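Local atomic coordinates of cell division protein FtsZ 1 (Methanocaldococcus jannaschii, PDB entry 2VAP), a protein that binds GTP and, as a tubulin-like GTPase, probably polymerises into the Z ring at the future division site, recruiting other division proteins. Residues 282-293 with 315-325. Sequence-based numbering, arbitrary orientation.
Sequences ATGALIHVMGPE and ATIIWGATIDE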
loop_
_atom_site.group_PDB
_atom_site.type_symbol
_atom_site.label_atom_id
_atom_site.label_comp_id
_atom_site.label_asym_id
_atom_site.label_seq_id
_atom_site.Cartn_x
_atom_site.Cartn_y
_atom_site.Cartn_z
ATOM N N ALA A 282 -9.325 14.894 6.587
ATOM C CA ALA A 282 -9.665 13.564 6.085
ATOM C C ALA A 282 -11.158 13.417 5.814
ATOM O O ALA A 282 -11.989 13.904 6.584
ATOM C CB ALA A 282 -9.211 12.505 7.064
ATOM N N THR A 283 -11.483 12.732 4.721
ATOM C CA THR A 283 -12.872 12.475 4.340
ATOM C C THR A 283 -13.212 10.986 4.415
ATOM O O THR A 283 -14.371 10.594 4.264
ATOM C CB THR A 283 -13.187 13.008 2.922
ATOM O OG1 THR A 283 -12.268 12.445 1.977
ATOM C CG2 THR A 283 -13.089 14.530 2.880
ATOM N N GLY A 284 -12.193 10.161 4.651
ATOM C CA GLY A 284 -12.377 8.717 4.762
ATOM C C GLY A 284 -11.232 8.028 5.478
ATOM O O GLY A 284 -10.171 8.620 5.689
ATOM N N ALA A 285 -11.452 6.769 5.853
ATOM C CA ALA A 285 -10.441 5.980 6.552
ATOM C C ALA A 285 -10.668 4.482 6.409
ATOM O O ALA A 285 -11.808 4.015 6.383
ATOM C CB ALA A 285 -10.389 6.360 8.030
ATOM N N LEU A 286 -9.567 3.741 6.311
ATOM C CA LEU A 286 -9.590 2.288 6.427
ATOM C C LEU A 286 -8.841 1.900 7.696
ATOM O O LEU A 286 -7.749 2.411 7.960
ATOM C CB LEU A 286 -8.957 1.613 5.204
ATOM C CG LEU A 286 -9.610 1.829 3.833
ATOM C CD1 LEU A 286 -8.982 3.011 3.106
ATOM C CD2 LEU A 286 -9.490 0.575 2.986
ATOM N N ILE A 287 -9.441 1.014 8.485
ATOM C CA ILE A 287 -8.841 0.560 9.740
ATOM C C ILE A 287 -8.707 -0.956 9.736
ATOM O O ILE A 287 -9.697 -1.673 9.582
ATOM C CB ILE A 287 -9.677 0.988 10.980
ATOM C CG1 ILE A 287 -9.962 2.493 10.962
ATOM C CG2 ILE A 287 -8.966 0.583 12.278
ATOM C CD1 ILE A 287 -10.957 2.945 12.017
ATOM N N HIS A 288 -7.478 -1.437 9.894
ATOM C CA HIS A 288 -7.231 -2.863 10.055
ATOM C C HIS A 288 -6.676 -3.126 11.450
ATOM O O HIS A 288 -5.545 -2.745 11.762
ATOM C CB HIS A 288 -6.263 -3.383 8.986
ATOM C CG HIS A 288 -6.216 -4.878 8.885
ATOM N ND1 HIS A 288 -5.736 -5.533 7.770
ATOM C CD2 HIS A 288 -6.600 -5.847 9.752
ATOM C CE1 HIS A 288 -5.815 -6.838 7.960
ATOM N NE2 HIS A 288 -6.337 -7.055 9.154
ATOM N N VAL A 289 -7.489 -3.771 12.282
ATOM C CA VAL A 289 -7.079 -4.156 13.630
ATOM C C VAL A 289 -6.546 -5.585 13.590
ATOM O O VAL A 289 -7.224 -6.499 13.118
ATOM C CB VAL A 289 -8.248 -4.050 14.643
ATOM C CG1 VAL A 289 -7.760 -4.317 16.066
ATOM C CG2 VAL A 289 -8.913 -2.679 14.562
ATOM N N MET A 290 -5.322 -5.764 14.075
ATOM C CA MET A 290 -4.674 -7.071 14.082
ATOM C C MET A 290 -4.268 -7.446 15.499
ATOM O O MET A 290 -3.816 -6.597 16.265
ATOM C CB MET A 290 -3.448 -7.066 13.167
ATOM C CG MET A 290 -3.776 -6.915 11.687
ATOM S SD MET A 290 -2.403 -6.257 10.721
ATOM C CE MET A 290 -2.457 -4.524 11.174
ATOM N N GLY A 291 -4.434 -8.717 15.846
ATOM C CA GLY A 291 -4.094 -9.182 17.185
ATOM C C GLY A 291 -3.880 -10.679 17.274
ATOM O O GLY A 291 -3.964 -11.382 16.265
ATOM N N PRO A 292 -3.599 -11.180 18.492
ATOM C CA PRO A 292 -3.438 -12.612 18.714
ATOM C C PRO A 292 -4.793 -13.316 18.714
ATOM O O PRO A 292 -5.818 -12.686 18.439
ATOM C CB PRO A 292 -2.793 -12.686 20.108
ATOM C CG PRO A 292 -2.459 -11.265 20.490
ATOM C CD PRO A 292 -3.417 -10.417 19.736
ATOM N N GLU A 293 -4.792 -14.609 19.032
ATOM C CA GLU A 293 -6.014 -15.414 19.051
ATOM C C GLU A 293 -7.061 -14.903 20.046
ATOM O O GLU A 293 -8.252 -15.190 19.902
ATOM C CB GLU A 293 -5.684 -16.884 19.340
ATOM C CG GLU A 293 -4.994 -17.626 18.191
ATOM C CD GLU A 293 -3.505 -17.322 18.073
ATOM O OE1 GLU A 293 -2.936 -17.576 16.990
ATOM O OE2 GLU A 293 -2.900 -16.831 19.052
ATOM N N ALA A 315 -16.770 11.736 7.905
ATOM C CA ALA A 315 -15.835 10.823 7.242
ATOM C C ALA A 315 -16.375 9.397 7.158
ATOM O O ALA A 315 -16.946 8.882 8.122
ATOM C CB ALA A 315 -14.481 10.840 7.939
ATOM N N THR A 316 -16.191 8.775 5.996
ATOM C CA THR A 316 -16.620 7.397 5.769
ATOM C C THR A 316 -15.528 6.438 6.233
ATOM O O THR A 316 -14.436 6.398 5.659
ATOM C CB THR A 316 -16.955 7.138 4.281
ATOM O OG1 THR A 316 -17.824 8.169 3.795
ATOM C CG2 THR A 316 -17.638 5.785 4.107
ATOM N N ILE A 317 -15.832 5.669 7.274
ATOM C CA ILE A 317 -14.854 4.774 7.890
ATOM C C ILE A 317 -15.219 3.307 7.664
ATOM O O ILE A 317 -16.330 2.876 7.985
ATOM C CB ILE A 317 -14.691 5.076 9.402
ATOM C CG1 ILE A 317 -14.161 6.502 9.605
ATOM C CG2 ILE A 317 -13.762 4.061 10.066
ATOM C CD1 ILE A 317 -14.410 7.075 10.984
ATOM N N ILE A 318 -14.273 2.558 7.102
ATOM C CA ILE A 318 -14.427 1.121 6.886
ATOM C C ILE A 318 -13.365 0.382 7.700
ATOM O O ILE A 318 -12.199 0.774 7.706
ATOM C CB ILE A 318 -14.330 0.760 5.375
ATOM C CG1 ILE A 318 -15.513 1.354 4.590
ATOM C CG2 ILE A 318 -14.233 -0.749 5.164
ATOM C CD1 ILE A 318 -16.905 0.913 5.047
ATOM N N TRP A 319 -13.774 -0.684 8.385
ATOM C CA TRP A 319 -12.891 -1.372 9.325
ATOM C C TRP A 319 -12.990 -2.895 9.268
ATOM O O TRP A 319 -14.019 -3.454 8.883
ATOM C CB TRP A 319 -13.165 -0.889 10.752
ATOM C CG TRP A 319 -14.485 -1.349 11.297
ATOM C CD1 TRP A 319 -15.718 -0.840 11.002
ATOM C CD2 TRP A 319 -14.703 -2.413 12.231
ATOM N NE1 TRP A 319 -16.690 -1.522 11.693
ATOM C CE2 TRP A 319 -16.096 -2.491 12.457
ATOM C CE3 TRP A 319 -13.858 -3.306 12.902
ATOM C CZ2 TRP A 319 -16.662 -3.429 13.323
ATOM C CZ3 TRP A 319 -14.422 -4.237 13.767
ATOM C CH2 TRP A 319 -15.813 -4.288 13.970
ATOM N N GLY A 320 -11.905 -3.552 9.662
ATOM C CA GLY A 320 -11.866 -5.003 9.788
ATOM C C GLY A 320 -10.964 -5.424 10.932
ATOM O O GLY A 320 -10.197 -4.615 11.460
ATOM N N ALA A 321 -11.064 -6.692 11.319
ATOM C CA ALA A 321 -10.240 -7.243 12.390
ATOM C C ALA A 321 -9.836 -8.675 12.065
ATOM O O ALA A 321 -10.685 -9.505 11.735
ATOM C CB ALA A 321 -10.977 -7.180 13.723
ATOM N N THR A 322 -8.535 -8.951 12.145
ATOM C CA THR A 322 -7.997 -10.280 11.843
ATOM C C THR A 322 -7.010 -10.744 12.909
ATOM O O THR A 322 -6.436 -9.930 13.638
ATOM C CB THR A 322 -7.280 -10.325 10.469
ATOM O OG1 THR A 322 -6.141 -9.452 10.489
ATOM C CG2 THR A 322 -8.220 -9.926 9.336
ATOM N N ILE A 323 -6.817 -12.057 12.985
ATOM C CA ILE A 323 -5.822 -12.647 13.871
ATOM C C ILE A 323 -4.503 -12.846 13.123
ATOM O O ILE A 323 -4.471 -13.449 12.048
ATOM C CB ILE A 323 -6.307 -13.996 14.464
ATOM C CG1 ILE A 323 -7.562 -13.784 15.315
ATOM C CG2 ILE A 323 -5.205 -14.655 15.301
ATOM C CD1 ILE A 323 -8.425 -15.019 15.470
ATOM N N ASP A 324 -3.427 -12.314 13.694
ATOM C CA ASP A 324 -2.078 -12.564 13.203
ATOM C C ASP A 324 -1.394 -13.520 14.176
ATOM O O ASP A 324 -1.166 -13.179 15.340
ATOM C CB ASP A 324 -1.296 -11.249 13.079
ATOM C CG ASP A 324 0.035 -11.411 12.348
ATOM O OD1 ASP A 324 0.478 -12.555 12.106
ATOM O OD2 ASP A 324 0.648 -10.373 12.016
ATOM N N GLU A 325 -1.083 -14.719 13.686
ATOM C CA GLU A 325 -0.500 -15.790 14.504
ATOM C C GLU A 325 0.895 -15.462 15.045
ATOM O O GLU A 325 1.315 -16.015 16.064
ATOM C CB GLU A 325 -0.484 -17.120 13.735
ATOM C CG GLU A 325 0.275 -17.093 12.406
ATOM C CD GLU A 325 0.265 -18.433 11.685
ATOM O OE1 GLU A 325 1.249 -18.729 10.975
ATOM O OE2 GLU A 325 -0.720 -19.190 11.824
HETATM O O HOH W 1 -16.844 11.190 3.085
#
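Strands 284-291 and 316-323, joined through helix 297-310, form a beta-alpha-beta unit in the mixed sheet of the FtsZ C-terminal domain. They run parallel, 10° apart, in an unbroken register from G284 beside T316 to G291 beside I323. I318 bonds both ways, its N to A285 O at 3.0 Å and its O to I287 N at 2.9 Å, so one residue spans two alternate residues of its neighbour; this parallel-sheet pattern repeats at G320 and T322. At the N-terminal end of strand 284-291, T283 and G284 both face T338 of strand 331-338 in a classic beta bulge.

On the face carrying A285, I287, I317 and W319, I287 and W319 pack against helix 297-310. I287, which touches V307 there, brings CD1 to I317 CG2 at 3.6 Å, their side chains crossing obliquely, while I287 CB lies 4.0 Å from W319 CB. W319 has CG between its backbone N and carbonyl carbon (chi1 70°); its indole leads away from strand 284-291, and the side chain packs against L297, A300 and V304. Further along, V289 CB touches A321 CB.

The other face carries the polar link. H288 has CG anti to the backbone N (chi1 -166°), and its ring passes G320, its side-chain-free neighbour, to reach T322. There NE2 and OG1 are hydrogen-bonded at 2.8 Å, the hydroxyl near the ring plane at its edge. M290 lies alongside T322, CG 3.7 Å from OG1, and its nearly extended CB-CG-SD chain puts SD 4.2 Å above the centre of the H288 ring, a Met-aromatic contact. ND1 bonds to G221 O of helix 204-227, so both nitrogens of the buried imidazole are satisfied. With a leucine here, T322 OG1 and G221 O would probably both lose their shared partner. The two bonds fix the ring's rotation and tie strand 316-323 to helix 204-227 through one side chain.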